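Local coordinates for DUF1987 domain-containing protein (PDB 6K4F) that belongs to the SiaABC threonine phosphorylation pathway controlling biofilm formation in response to carbon availability, probably acting as its phosphorylated regulatory component, at residues G30-E35 and E39-V44; I45-R50 and R57-D62; A75-L80 and R114-F119. One frame throughout, in Å; residues are numbered along the deposited sequence.

Overall arrangement
All three contacts lie on one helical layer of an alpha/beta fold with a mixed sheet. Interactions 1 and 2 share helix 37-53, the first near its start beside the short strand 31-32 and the loop after it, the second further along, over strand 59-68; their centres are 16 Å apart. Both are buried, but interaction 1 sets a serine hydroxyl at a ring edge, whereas interaction 2 is purely aliphatic and aromatic. Interaction 3 joins helix 70-88 to the turn before an edge strand of the sheet, 121-125, and is only partly buried, grading from Leu80 and Phe119 inside to Asp116 outside. Phe41 on Ala75 and Ile45 on Ile79 bring the two helices together.

Interaction 1 of 3, residues G30-E35 and E39-V44; sequences GDSYPE and ELFGQV
Ser32 and Phe41 meet at the entry to a beta-alpha-beta crossover, where the chain leaves strand 25-29, passes through the short strand 31-32 and turns into helix 37-53, on its way to the parallel neighbour strand 59-68. The Ser32 hydroxyl comes to the edge of the Phe41 ring, in the ring plane, with OG 3.3 Å from CE2 and 3.4 Å from CZ of Phe41. These nearly equal distances place the oxygen against the CE2-CZ side of the ring and away from its faces. The rotation of Ser32 accounts for this: OG is swung opposite its own backbone N (chi1 -170°), which carries the hydroxyl toward the helix. The same OG is hydrogen-bonded to Ser72 OG of helix 70-88, and Phe41 itself touches Ser72 and Ala75, so both groups reach the neighbouring helix as well. Beside this pair, Pro34 CG approaches the Leu40 methyl CD2 at 4.3 Å, an apolar touch where the CA atoms of the two segments come nearest, 7.8 Å between Pro34 and Leu40.

Within the helix the hydrogen bonding is irregular. Gln43 NE2 donates to Leu40 O over 2.9 Å with an N-H...O angle of 168°, and Val44 N, which a regular alpha turn would direct to that oxygen, makes instead a weak bond to Phe41 O. The helix is kinked here, and the side-chain amide meets Leu40 O with a nearly straight N-H, though from 26° off the carbonyl plane.

The chemistry is thus mixed: a buried hydroxyl is satisfied by a second serine, while its oxygen lies beside ring hydrogens that are probably slightly positive, an arrangement consistent with a weakly attractive edge contact.

Interaction 2 of 3, residues I45-R50 and R57-D62; sequences IDWVER and RPLELD
Leu59 makes the whole apolar contact from the strand side, dividing its two methyls between Val48 and Trp47 of helix 37-53. CD2 of Leu59 lies 4.0 Å from CG1 of Val48; the two side chains cross at about a right angle, and within 4.2 Å their contact is confined to this pair of methyls. The other methyl, CD1, is 4.3 Å from Trp47 CZ3; it lies near the indole plane, at the edge of the six-membered ring, which makes this an edge contact and not a CH-pi one. The Trp47 ring also meets that of Trp21 edge-to-face. Leu59 gains its reach because CG is extended opposite the backbone N (chi1 -178°), carrying the fork toward the helix across a CA-CA separation of 8.7 Å between Val48 and Leu59. Together the two segments bury 109 Å², about half of it on Leu59.

This is the returning half of a beta-alpha-beta crossover: strand 25-29 leads through helix 37-53 into strand 59-68, its parallel neighbour. Val48 also rests on Leu26 of strand 25-29, and Leu59 also touches Leu83 of helix 70-88, so the pair meets both of these elements.

The polar interactions lie apart from this apolar junction. Trp47 gives its indole NE1 to Ser4 O, which with the Trp21 contact restricts the plane whose edge receives Leu59. Asp46 and Arg50, one helical turn apart, form a salt bridge in which Arg50 NE is 2.7 Å from Asp46 OD1 with an N-H...O angle of 156°. The Asp46 oxygen lies exactly in the guanidinium plane of Arg50, and NE meets it nearly end-on to its C-O bond.

Interaction 3 of 3, residues A75-L80 and R114-F119; sequences AMMDIL and REDCSF
The Phe119 ring turns its rim, not a face, to Leu80. Leu80 CD2 is 4.3 Å from Phe119 CZ, while the backbone oxygen of Leu80 lies 4.2 Å from CE2, near the ring plane. The first torsion of Phe119 (chi1 47°) puts CG between the backbone N and the carbonyl carbon, and Cys117 backs one face of the ring, its CB sitting 3.6 Å above the plane, offset toward the rim. The thiol of Cys117 extends beyond this to Leu80: SG is 4.2 Å from the second leucine methyl, CD1. Leu80 therefore meets the ring with one branch and the sulfur with the other.

The segment 114-119 is the return from helix 108-115 to strand 121-125, the last step of the beta-alpha-beta crossover that begins at strand 93-99, and it packs against helix 70-88 of the preceding crossover. Inward, Phe119 continues onto Val93 and Leu95 of strand 93-99. Glu84, on the same helix 70-88, accepts a hydrogen bond from Ser118 N.

Towards the surface the contact changes character. Bends at chi2 (80°) and chi3 turn the thioether end of Met77, leaving CE and SD each 3.6 Å from OD2 of Asp116; the two side chains cross at about a right angle. No hydrogen bond is involved; the thioether end simply lies across one carboxylate oxygen at the exposed margin.

Interaction 1 of 3, residues G30-E35 and E39-V44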
ATOM      1  N   GLY A  30      -8.061   7.155   2.595  1.00 28.21           N
ATOM      2  CA  GLY A  30      -8.436   7.829   3.827  1.00 30.81           C
ATOM      3  C   GLY A  30      -7.248   8.109   4.724  1.00 34.62           C
ATOM      4  O   GLY A  30      -6.084   8.054   4.314  1.00 35.94           O
ATOM      5  N   ASP A  31      -7.553   8.431   5.973  1.00 33.42           N
ATOM      6  CA  ASP A  31      -6.501   8.592   6.962  1.00 35.68           C
ATOM      7  C   ASP A  31      -6.228   7.302   7.688  1.00 34.24           C
ATOM      8  O   ASP A  31      -7.039   6.375   7.715  1.00 30.00           O
ATOM      9  CB  ASP A  31      -6.848   9.569   8.042  1.00 55.35           C
ATOM     10  CG  ASP A  31      -7.051  10.887   7.546  1.00 63.85           C
ATOM     11  OD1 ASP A  31      -8.177  11.274   7.780  1.00 63.63           O
ATOM     12  OD2 ASP A  31      -6.158  11.581   6.989  1.00 67.92           O
ATOM     13  N   SER A  32      -5.097   7.292   8.371  1.00 30.09           N
ATOM     14  CA  SER A  32      -4.702   6.136   9.158  1.00 28.86           C
ATOM     15  C   SER A  32      -4.024   6.710  10.401  1.00 34.05           C
ATOM     16  O   SER A  32      -2.836   7.035  10.382  1.00 33.52           O
ATOM     17  CB  SER A  32      -3.788   5.232   8.339  1.00 32.41           C
ATOM     18  OG  SER A  32      -3.562   3.998   8.976  1.00 33.31           O
ATOM     19  N   TYR A  33      -4.792   6.866  11.475  1.00 37.15           N
ATOM     20  CA  TYR A  33      -4.219   7.095  12.800  1.00 37.02           C
ATOM     21  C   TYR A  33      -4.855   6.152  13.812  1.00 39.33           C
ATOM     22  O   TYR A  33      -5.442   6.586  14.807  1.00 46.55           O
ATOM     23  CB  TYR A  33      -4.352   8.561  13.221  1.00 33.56           C
ATOM     24  CG  TYR A  33      -5.685   9.233  12.995  1.00 35.53           C
ATOM     25  CD1 TYR A  33      -6.026   9.748  11.753  1.00 39.35           C
ATOM     26  CD2 TYR A  33      -6.584   9.396  14.042  1.00 38.98           C
ATOM     27  CE1 TYR A  33      -7.244  10.386  11.552  1.00 44.51           C
ATOM     28  CE2 TYR A  33      -7.795  10.035  13.855  1.00 39.87           C
ATOM     29  CZ  TYR A  33      -8.121  10.527  12.612  1.00 40.63           C
ATOM     30  OH  TYR A  33      -9.327  11.157  12.435  1.00 41.42           O
ATOM     31  N   PRO A  34      -4.749   4.839  13.592  1.00 36.85           N
ATOM     32  CA  PRO A  34      -5.285   3.894  14.566  1.00 36.29           C
ATOM     33  C   PRO A  34      -4.404   3.835  15.799  1.00 43.87           C
ATOM     34  O   PRO A  34      -3.236   4.226  15.780  1.00 37.02           O
ATOM     35  CB  PRO A  34      -5.266   2.564  13.815  1.00 36.53           C
ATOM     36  CG  PRO A  34      -4.148   2.676  12.902  1.00 39.60           C
ATOM     37  CD  PRO A  34      -4.060   4.130  12.495  1.00 36.44           C
ATOM     38  N   GLU A  35      -4.997   3.339  16.884  1.00 52.54           N
ATOM     39  CA  GLU A  35      -4.229   3.088  18.098  1.00 59.86           C
ATOM     40  C   GLU A  35      -3.287   1.907  17.913  1.00 54.23           C
ATOM     41  O   GLU A  35      -2.141   1.938  18.371  1.00 56.25           O
ATOM     42  CB  GLU A  35      -5.173   2.843  19.274  1.00 71.01           C
ATOM     43  CG  GLU A  35      -6.241   1.793  18.998  1.00 79.24           C
ATOM     44  CD  GLU A  35      -7.562   2.115  19.664  1.00 87.12           C
ATOM     45  OE1 GLU A  35      -8.617   1.729  19.115  1.00 90.46           O
ATOM     46  OE2 GLU A  35      -7.548   2.755  20.739  1.00 92.03           O
ATOM     47  N   GLU A  39      -2.507  -4.261  14.276  1.00 41.57           N
ATOM     48  CA  GLU A  39      -3.796  -4.952  14.246  1.00 37.97           C
ATOM     49  C   GLU A  39      -4.508  -4.701  12.924  1.00 36.94           C
ATOM     50  O   GLU A  39      -5.143  -5.606  12.365  1.00 39.30           O
ATOM     51  CB  GLU A  39      -4.681  -4.505  15.411  1.00 47.38           C
ATOM     52  CG  GLU A  39      -4.679  -5.437  16.618  1.00 57.97           C
ATOM     53  CD  GLU A  39      -4.823  -6.907  16.241  1.00 63.93           C
ATOM     54  OE1 GLU A  39      -3.800  -7.628  16.252  1.00 66.29           O
ATOM     55  OE2 GLU A  39      -5.957  -7.342  15.941  1.00 65.16           O
ATOM     56  N   LEU A  40      -4.392  -3.481  12.396  1.00 34.15           N
ATOM     57  CA  LEU A  40      -5.054  -3.140  11.142  1.00 32.79           C
ATOM     58  C   LEU A  40      -4.263  -3.624   9.927  1.00 32.70           C
ATOM     59  O   LEU A  40      -4.842  -4.195   8.999  1.00 28.27           O
ATOM     60  CB  LEU A  40      -5.277  -1.631  11.079  1.00 32.74           C
ATOM     61  CG  LEU A  40      -5.967  -1.144   9.807  1.00 44.20           C
ATOM     62  CD1 LEU A  40      -7.455  -1.425   9.917  1.00 45.78           C
ATOM     63  CD2 LEU A  40      -5.688   0.341   9.587  1.00 50.14           C
ATOM     64  N   PHE A  41      -2.937  -3.424   9.906  1.00 25.37           N
ATOM     65  CA  PHE A  41      -2.159  -3.685   8.700  1.00 21.41           C
ATOM     66  C   PHE A  41      -1.520  -5.059   8.651  1.00 20.84           C
ATOM     67  O   PHE A  41      -0.983  -5.435   7.598  1.00 25.15           O
ATOM     68  CB  PHE A  41      -1.039  -2.633   8.552  1.00 22.79           C
ATOM     69  CG  PHE A  41      -1.548  -1.289   8.126  1.00 28.76           C
ATOM     70  CD1 PHE A  41      -1.946  -1.067   6.814  1.00 33.83           C
ATOM     71  CD2 PHE A  41      -1.660  -0.256   9.048  1.00 32.72           C
ATOM     72  CE1 PHE A  41      -2.437   0.180   6.425  1.00 36.48           C
ATOM     73  CE2 PHE A  41      -2.145   0.986   8.677  1.00 36.28           C
ATOM     74  CZ  PHE A  41      -2.540   1.211   7.367  1.00 35.40           C
ATOM     75  N   GLY A  42      -1.489  -5.786   9.768  1.00 28.72           N
ATOM     76  CA  GLY A  42      -0.869  -7.097   9.748  1.00 30.40           C
ATOM     77  C   GLY A  42      -1.510  -7.995   8.712  1.00 29.82           C
ATOM     78  O   GLY A  42      -0.820  -8.677   7.952  1.00 29.24           O
ATOM     79  N   GLN A  43      -2.840  -7.961   8.638  1.00 29.14           N
ATOM     80  CA  GLN A  43      -3.564  -8.757   7.652  1.00 27.83           C
ATOM     81  C   GLN A  43      -3.306  -8.271   6.228  1.00 28.13           C
ATOM     82  O   GLN A  43      -3.432  -9.061   5.282  1.00 27.23           O
ATOM     83  CB  GLN A  43      -5.057  -8.720   7.965  1.00 24.61           C
ATOM     84  CG  GLN A  43      -5.650  -7.326   7.839  1.00 25.77           C
ATOM     85  CD  GLN A  43      -6.939  -7.129   8.600  1.00 25.64           C
ATOM     86  OE1 GLN A  43      -7.791  -8.043   8.686  1.00 26.94           O
ATOM     87  NE2 GLN A  43      -7.120  -5.915   9.145  1.00 23.29           N
ATOM     88  N   VAL A  44      -2.974  -6.985   6.053  1.00 22.95           N
ATOM     89  CA  VAL A  44      -2.657  -6.466   4.720  1.00 25.77           C
ATOM     90  C   VAL A  44      -1.298  -6.972   4.271  1.00 29.96           C
ATOM     91  O   VAL A  44      -1.118  -7.419   3.130  1.00 28.14           O
ATOM     92  CB  VAL A  44      -2.705  -4.928   4.714  1.00 26.86           C
ATOM     93  CG1 VAL A  44      -2.427  -4.380   3.284  1.00 28.07           C
ATOM     94  CG2 VAL A  44      -4.031  -4.441   5.276  1.00 28.54           C
TER

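Interaction 2 of 3, residues I45-R50 and R57-D62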
ATOM      1  N   ILE A  45      -0.312  -6.885   5.163  1.00 32.09           N
ATOM      2  CA  ILE A  45       0.996  -7.463   4.894  1.00 31.83           C
ATOM      3  C   ILE A  45       0.845  -8.931   4.530  1.00 27.81           C
ATOM      4  O   ILE A  45       1.415  -9.416   3.544  1.00 29.72           O
ATOM      5  CB  ILE A  45       1.911  -7.268   6.118  1.00 32.90           C
ATOM      6  CG1 ILE A  45       2.187  -5.773   6.320  1.00 37.44           C
ATOM      7  CG2 ILE A  45       3.209  -8.048   5.958  1.00 41.00           C
ATOM      8  CD1 ILE A  45       2.913  -5.446   7.620  1.00 39.64           C
ATOM      9  N   ASP A  46       0.055  -9.656   5.324  1.00 31.02           N
ATOM     10  CA  ASP A  46      -0.173 -11.072   5.071  1.00 35.29           C
ATOM     11  C   ASP A  46      -0.769 -11.297   3.688  1.00 31.78           C
ATOM     12  O   ASP A  46      -0.328 -12.179   2.948  1.00 36.00           O
ATOM     13  CB  ASP A  46      -1.092 -11.635   6.162  1.00 36.65           C
ATOM     14  CG  ASP A  46      -1.104 -13.149   6.204  1.00 59.69           C
ATOM     15  OD1 ASP A  46      -1.836 -13.767   5.397  1.00 59.65           O
ATOM     16  OD2 ASP A  46      -0.391 -13.721   7.058  1.00 70.24           O
ATOM     17  N   TRP A  47      -1.785 -10.506   3.323  1.00 28.21           N
ATOM     18  CA  TRP A  47      -2.419 -10.674   2.019  1.00 30.08           C
ATOM     19  C   TRP A  47      -1.417 -10.444   0.892  1.00 33.21           C
ATOM     20  O   TRP A  47      -1.382 -11.195  -0.091  1.00 32.32           O
ATOM     21  CB  TRP A  47      -3.613  -9.720   1.906  1.00 31.05           C
ATOM     22  CG  TRP A  47      -4.478  -9.919   0.687  1.00 31.64           C
ATOM     23  CD1 TRP A  47      -5.577 -10.710   0.584  1.00 34.97           C
ATOM     24  CD2 TRP A  47      -4.314  -9.290  -0.592  1.00 30.09           C
ATOM     25  NE1 TRP A  47      -6.112 -10.625  -0.681  1.00 31.05           N
ATOM     26  CE2 TRP A  47      -5.362  -9.750  -1.419  1.00 36.71           C
ATOM     27  CE3 TRP A  47      -3.392  -8.378  -1.112  1.00 31.94           C
ATOM     28  CZ2 TRP A  47      -5.498  -9.344  -2.752  1.00 35.93           C
ATOM     29  CZ3 TRP A  47      -3.529  -7.970  -2.432  1.00 34.25           C
ATOM     30  CH2 TRP A  47      -4.578  -8.445  -3.236  1.00 30.98           C
ATOM     31  N   VAL A  48      -0.571  -9.432   1.035  1.00 31.86           N
ATOM     32  CA  VAL A  48       0.432  -9.167   0.006  1.00 32.79           C
ATOM     33  C   VAL A  48       1.408 -10.329  -0.084  1.00 36.57           C
ATOM     34  O   VAL A  48       1.739 -10.800  -1.181  1.00 38.28           O
ATOM     35  CB  VAL A  48       1.151  -7.840   0.293  1.00 30.70           C
ATOM     36  CG1 VAL A  48       2.348  -7.656  -0.671  1.00 36.14           C
ATOM     37  CG2 VAL A  48       0.175  -6.683   0.174  1.00 31.34           C
ATOM     38  N   GLU A  49       1.873 -10.818   1.074  1.00 39.09           N
ATOM     39  CA  GLU A  49       2.768 -11.975   1.107  1.00 40.15           C
ATOM     40  C   GLU A  49       2.161 -13.155   0.362  1.00 44.00           C
ATOM     41  O   GLU A  49       2.820 -13.787  -0.471  1.00 45.00           O
ATOM     42  CB  GLU A  49       3.060 -12.375   2.554  1.00 45.64           C
ATOM     43  CG  GLU A  49       4.193 -11.643   3.234  1.00 50.05           C
ATOM     44  CD  GLU A  49       4.266 -11.960   4.725  1.00 64.10           C
ATOM     45  OE1 GLU A  49       5.056 -11.309   5.440  1.00 66.30           O
ATOM     46  OE2 GLU A  49       3.523 -12.859   5.184  1.00 69.03           O
ATOM     47  N   ARG A  50       0.898 -13.473   0.664  1.00 46.13           N
ATOM     48  CA  ARG A  50       0.245 -14.609   0.024  1.00 40.48           C
ATOM     49  C   ARG A  50       0.067 -14.377  -1.471  1.00 44.87           C
ATOM     50  O   ARG A  50       0.260 -15.298  -2.271  1.00 49.09           O
ATOM     51  CB  ARG A  50      -1.097 -14.901   0.703  1.00 41.50           C
ATOM     52  CG  ARG A  50      -0.959 -15.347   2.166  1.00 39.66           C
ATOM     53  CD  ARG A  50      -2.282 -15.789   2.779  1.00 36.82           C
ATOM     54  NE  ARG A  50      -3.107 -14.665   3.220  1.00 38.55           N
ATOM     55  CZ  ARG A  50      -4.209 -14.297   2.592  1.00 38.74           C
ATOM     56  NH1 ARG A  50      -4.591 -14.966   1.513  1.00 44.97           N
ATOM     57  NH2 ARG A  50      -4.916 -13.270   3.028  1.00 39.25           N
ATOM     58  N   ARG A  57       1.602 -13.127 -11.034  1.00 49.27           N
ATOM     59  CA  ARG A  57       0.912 -12.018 -11.667  1.00 47.05           C
ATOM     60  C   ARG A  57       1.383 -10.682 -11.090  1.00 44.79           C
ATOM     61  O   ARG A  57       1.919 -10.626  -9.981  1.00 45.18           O
ATOM     62  CB  ARG A  57      -0.599 -12.172 -11.496  1.00 48.48           C
ATOM     63  CG  ARG A  57      -1.209 -13.212 -12.421  1.00 56.64           C
ATOM     64  CD  ARG A  57      -2.713 -13.326 -12.235  1.00 61.23           C
ATOM     65  NE  ARG A  57      -3.069 -13.714 -10.872  1.00 63.54           N
ATOM     66  CZ  ARG A  57      -3.782 -12.956 -10.047  1.00 62.69           C
ATOM     67  NH1 ARG A  57      -4.212 -11.769 -10.452  1.00 65.86           N
ATOM     68  NH2 ARG A  57      -4.063 -13.379  -8.823  1.00 59.10           N
ATOM     69  N   PRO A  58       1.211  -9.592 -11.834  1.00 49.35           N
ATOM     70  CA  PRO A  58       1.637  -8.284 -11.322  1.00 45.32           C
ATOM     71  C   PRO A  58       0.737  -7.799 -10.194  1.00 41.63           C
ATOM     72  O   PRO A  58      -0.453  -8.122 -10.126  1.00 37.64           O
ATOM     73  CB  PRO A  58       1.531  -7.369 -12.546  1.00 44.45           C
ATOM     74  CG  PRO A  58       1.493  -8.302 -13.727  1.00 46.95           C
ATOM     75  CD  PRO A  58       0.782  -9.510 -13.241  1.00 44.31           C
ATOM     76  N   LEU A  59       1.329  -7.022  -9.290  1.00 35.34           N
ATOM     77  CA  LEU A  59       0.600  -6.377  -8.204  1.00 33.57           C
ATOM     78  C   LEU A  59       0.720  -4.865  -8.352  1.00 35.76           C
ATOM     79  O   LEU A  59       1.824  -4.338  -8.555  1.00 37.66           O
ATOM     80  CB  LEU A  59       1.131  -6.827  -6.838  1.00 32.71           C
ATOM     81  CG  LEU A  59       0.405  -6.258  -5.606  1.00 36.38           C
ATOM     82  CD1 LEU A  59      -1.092  -6.570  -5.639  1.00 32.62           C
ATOM     83  CD2 LEU A  59       1.029  -6.765  -4.303  1.00 38.65           C
ATOM     84  N   GLU A  60      -0.412  -4.174  -8.285  1.00 30.29           N
ATOM     85  CA  GLU A  60      -0.471  -2.721  -8.397  1.00 35.55           C
ATOM     86  C   GLU A  60      -1.046  -2.145  -7.115  1.00 32.60           C
ATOM     87  O   GLU A  60      -2.071  -2.634  -6.628  1.00 30.56           O
ATOM     88  CB  GLU A  60      -1.353  -2.288  -9.568  1.00 43.55           C
ATOM     89  CG  GLU A  60      -0.715  -2.351 -10.928  1.00 64.24           C
ATOM     90  CD  GLU A  60      -1.184  -1.212 -11.810  1.00 77.50           C
ATOM     91  OE1 GLU A  60      -2.410  -0.995 -11.895  1.00 84.90           O
ATOM     92  OE2 GLU A  60      -0.329  -0.523 -12.404  1.00 81.72           O
ATOM     93  N   LEU A  61      -0.407  -1.109  -6.570  1.00 25.56           N
ATOM     94  CA  LEU A  61      -0.954  -0.390  -5.419  1.00 26.85           C
ATOM     95  C   LEU A  61      -1.528   0.943  -5.882  1.00 32.77           C
ATOM     96  O   LEU A  61      -0.853   1.697  -6.594  1.00 30.88           O
ATOM     97  CB  LEU A  61       0.112  -0.156  -4.338  1.00 30.18           C
ATOM     98  CG  LEU A  61       0.097  -1.176  -3.196  1.00 31.90           C
ATOM     99  CD1 LEU A  61       0.535  -2.509  -3.738  1.00 34.65           C
ATOM    100  CD2 LEU A  61       1.013  -0.721  -2.071  1.00 31.75           C
ATOM    101  N   ASP A  62      -2.762   1.242  -5.468  1.00 28.65           N
ATOM    102  CA  ASP A  62      -3.389   2.535  -5.755  1.00 30.03           C
ATOM    103  C   ASP A  62      -3.782   3.197  -4.439  1.00 32.27           C
ATOM    104  O   ASP A  62      -4.753   2.788  -3.791  1.00 29.86           O
ATOM    105  CB  ASP A  62      -4.599   2.383  -6.665  1.00 36.68           C
ATOM    106  CG  ASP A  62      -5.012   3.699  -7.289  1.00 54.98           C
ATOM    107  OD1 ASP A  62      -4.410   4.090  -8.313  1.00 56.91           O
ATOM    108  OD2 ASP A  62      -5.922   4.357  -6.741  1.00 63.05           O
TER

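Interaction 3 of 3, residues A75-L80 and R114-F119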
ATOM      1  N   ALA A  75       4.072   0.715   9.019  1.00 27.64           N
ATOM      2  CA  ALA A  75       3.354  -0.388   8.384  1.00 27.01           C
ATOM      3  C   ALA A  75       3.429  -0.293   6.867  1.00 26.57           C
ATOM      4  O   ALA A  75       3.649  -1.298   6.183  1.00 25.56           O
ATOM      5  CB  ALA A  75       1.896  -0.392   8.846  1.00 28.97           C
ATOM      6  N   MET A  76       3.273   0.915   6.318  1.00 28.91           N
ATOM      7  CA  MET A  76       3.401   1.072   4.864  1.00 31.81           C
ATOM      8  C   MET A  76       4.827   0.812   4.384  1.00 29.06           C
ATOM      9  O   MET A  76       5.030   0.232   3.312  1.00 29.03           O
ATOM     10  CB  MET A  76       2.931   2.460   4.446  1.00 37.88           C
ATOM     11  CG  MET A  76       1.485   2.689   4.820  1.00 53.82           C
ATOM     12  SD  MET A  76       0.372   1.836   3.671  1.00 46.24           S
ATOM     13  CE  MET A  76       1.240   2.091   2.104  1.00 43.69           C
ATOM     14  N   MET A  77       5.834   1.241   5.145  1.00 31.36           N
ATOM     15  CA  MET A  77       7.208   0.923   4.765  1.00 34.76           C
ATOM     16  C   MET A  77       7.422  -0.586   4.704  1.00 32.64           C
ATOM     17  O   MET A  77       8.136  -1.087   3.824  1.00 32.21           O
ATOM     18  CB  MET A  77       8.183   1.572   5.743  1.00 39.52           C
ATOM     19  CG  MET A  77       9.637   1.318   5.422  1.00 49.01           C
ATOM     20  SD  MET A  77      10.183   2.420   4.106  1.00 52.25           S
ATOM     21  CE  MET A  77      10.036   3.963   4.983  1.00 46.20           C
ATOM     22  N   ASP A  78       6.782  -1.330   5.621  1.00 29.65           N
ATOM     23  CA  ASP A  78       6.880  -2.785   5.614  1.00 28.74           C
ATOM     24  C   ASP A  78       6.271  -3.367   4.348  1.00 29.43           C
ATOM     25  O   ASP A  78       6.847  -4.268   3.728  1.00 38.12           O
ATOM     26  CB  ASP A  78       6.189  -3.376   6.851  1.00 30.09           C
ATOM     27  CG  ASP A  78       6.966  -3.125   8.157  1.00 40.15           C
ATOM     28  OD1 ASP A  78       8.159  -2.767   8.102  1.00 40.83           O
ATOM     29  OD2 ASP A  78       6.370  -3.309   9.242  1.00 42.14           O
ATOM     30  N   ILE A  79       5.103  -2.863   3.947  1.00 28.24           N
ATOM     31  CA  ILE A  79       4.496  -3.285   2.686  1.00 25.23           C
ATOM     32  C   ILE A  79       5.405  -2.945   1.509  1.00 31.15           C
ATOM     33  O   ILE A  79       5.673  -3.783   0.640  1.00 33.83           O
ATOM     34  CB  ILE A  79       3.108  -2.642   2.535  1.00 26.43           C
ATOM     35  CG1 ILE A  79       2.138  -3.219   3.586  1.00 30.98           C
ATOM     36  CG2 ILE A  79       2.581  -2.843   1.119  1.00 32.96           C
ATOM     37  CD1 ILE A  79       0.824  -2.446   3.688  1.00 28.63           C
ATOM     38  N   LEU A  80       5.890  -1.708   1.461  1.00 27.64           N
ATOM     39  CA  LEU A  80       6.770  -1.305   0.365  1.00 31.98           C
ATOM     40  C   LEU A  80       8.038  -2.148   0.334  1.00 35.58           C
ATOM     41  O   LEU A  80       8.530  -2.504  -0.743  1.00 34.79           O
ATOM     42  CB  LEU A  80       7.112   0.179   0.493  1.00 34.84           C
ATOM     43  CG  LEU A  80       5.920   1.129   0.325  1.00 38.91           C
ATOM     44  CD1 LEU A  80       6.350   2.595   0.412  1.00 39.08           C
ATOM     45  CD2 LEU A  80       5.191   0.851  -0.983  1.00 41.19           C
ATOM     46  N   ARG A 114       9.130   7.033  -2.176  1.00 32.32           N
ATOM     47  CA  ARG A 114       9.562   6.775  -3.551  1.00 38.26           C
ATOM     48  C   ARG A 114      11.074   6.559  -3.635  1.00 38.59           C
ATOM     49  O   ARG A 114      11.551   5.703  -4.393  1.00 38.69           O
ATOM     50  CB  ARG A 114       9.136   7.930  -4.454  1.00 40.58           C
ATOM     51  CG  ARG A 114       9.533   7.759  -5.914  1.00 37.54           C
ATOM     52  CD  ARG A 114       8.791   8.735  -6.795  1.00 38.03           C
ATOM     53  NE  ARG A 114       9.135   8.535  -8.199  1.00 47.03           N
ATOM     54  CZ  ARG A 114       9.934   9.338  -8.895  1.00 44.29           C
ATOM     55  NH1 ARG A 114      10.447  10.415  -8.327  1.00 43.66           N
ATOM     56  NH2 ARG A 114      10.200   9.077 -10.167  1.00 37.76           N
ATOM     57  N   GLU A 115      11.846   7.298  -2.843  1.00 37.44           N
ATOM     58  CA  GLU A 115      13.290   7.123  -2.882  1.00 45.81           C
ATOM     59  C   GLU A 115      13.723   5.751  -2.385  1.00 43.59           C
ATOM     60  O   GLU A 115      14.838   5.316  -2.690  1.00 45.27           O
ATOM     61  CB  GLU A 115      13.956   8.240  -2.078  1.00 53.05           C
ATOM     62  CG  GLU A 115      13.742   9.609  -2.734  1.00 69.28           C
ATOM     63  CD  GLU A 115      14.202  10.779  -1.884  1.00 82.13           C
ATOM     64  OE1 GLU A 115      15.272  11.348  -2.194  1.00 87.51           O
ATOM     65  OE2 GLU A 115      13.487  11.145  -0.925  1.00 85.53           O
ATOM     66  N   ASP A 116      12.869   5.049  -1.637  1.00 34.41           N
ATOM     67  CA  ASP A 116      13.210   3.717  -1.165  1.00 37.73           C
ATOM     68  C   ASP A 116      12.786   2.610  -2.125  1.00 42.24           C
ATOM     69  O   ASP A 116      13.078   1.438  -1.857  1.00 42.32           O
ATOM     70  CB  ASP A 116      12.567   3.457   0.214  1.00 39.81           C
ATOM     71  CG  ASP A 116      12.903   4.536   1.243  1.00 44.88           C
ATOM     72  OD1 ASP A 116      14.014   5.115   1.168  1.00 44.39           O
ATOM     73  OD2 ASP A 116      12.058   4.800   2.135  1.00 41.72           O
ATOM     74  N   CYS A 117      12.103   2.939  -3.222  1.00 37.65           N
ATOM     75  CA  CYS A 117      11.506   1.942  -4.102  1.00 32.26           C
ATOM     76  C   CYS A 117      12.167   1.969  -5.470  1.00 36.54           C
ATOM     77  O   CYS A 117      12.494   3.036  -5.978  1.00 37.19           O
ATOM     78  CB  CYS A 117      10.005   2.181  -4.269  1.00 32.00           C
ATOM     79  SG  CYS A 117       9.138   2.118  -2.686  1.00 37.62           S
ATOM     80  N   SER A 118      12.360   0.792  -6.064  1.00 33.34           N
ATOM     81  CA  SER A 118      12.955   0.722  -7.393  1.00 41.05           C
ATOM     82  C   SER A 118      11.934   0.417  -8.477  1.00 36.21           C
ATOM     83  O   SER A 118      12.281   0.441  -9.662  1.00 36.65           O
ATOM     84  CB  SER A 118      14.074  -0.326  -7.417  1.00 50.76           C
ATOM     85  OG  SER A 118      13.546  -1.634  -7.524  1.00 57.13           O
ATOM     86  N   PHE A 119      10.700   0.142  -8.110  1.00 34.75           N
ATOM     87  CA  PHE A 119       9.645  -0.112  -9.076  1.00 30.39           C
ATOM     88  C   PHE A 119       8.950   1.192  -9.420  1.00 30.54           C
ATOM     89  O   PHE A 119       9.097   2.191  -8.706  1.00 30.22           O
ATOM     90  CB  PHE A 119       8.649  -1.124  -8.502  1.00 31.75           C
ATOM     91  CG  PHE A 119       8.216  -0.823  -7.095  1.00 32.26           C
ATOM     92  CD1 PHE A 119       7.162   0.043  -6.848  1.00 31.53           C
ATOM     93  CD2 PHE A 119       8.849  -1.421  -6.017  1.00 34.61           C
ATOM     94  CE1 PHE A 119       6.746   0.317  -5.554  1.00 33.92           C
ATOM     95  CE2 PHE A 119       8.442  -1.155  -4.711  1.00 32.74           C
ATOM     96  CZ  PHE A 119       7.392  -0.283  -4.479  1.00 32.57           C
TER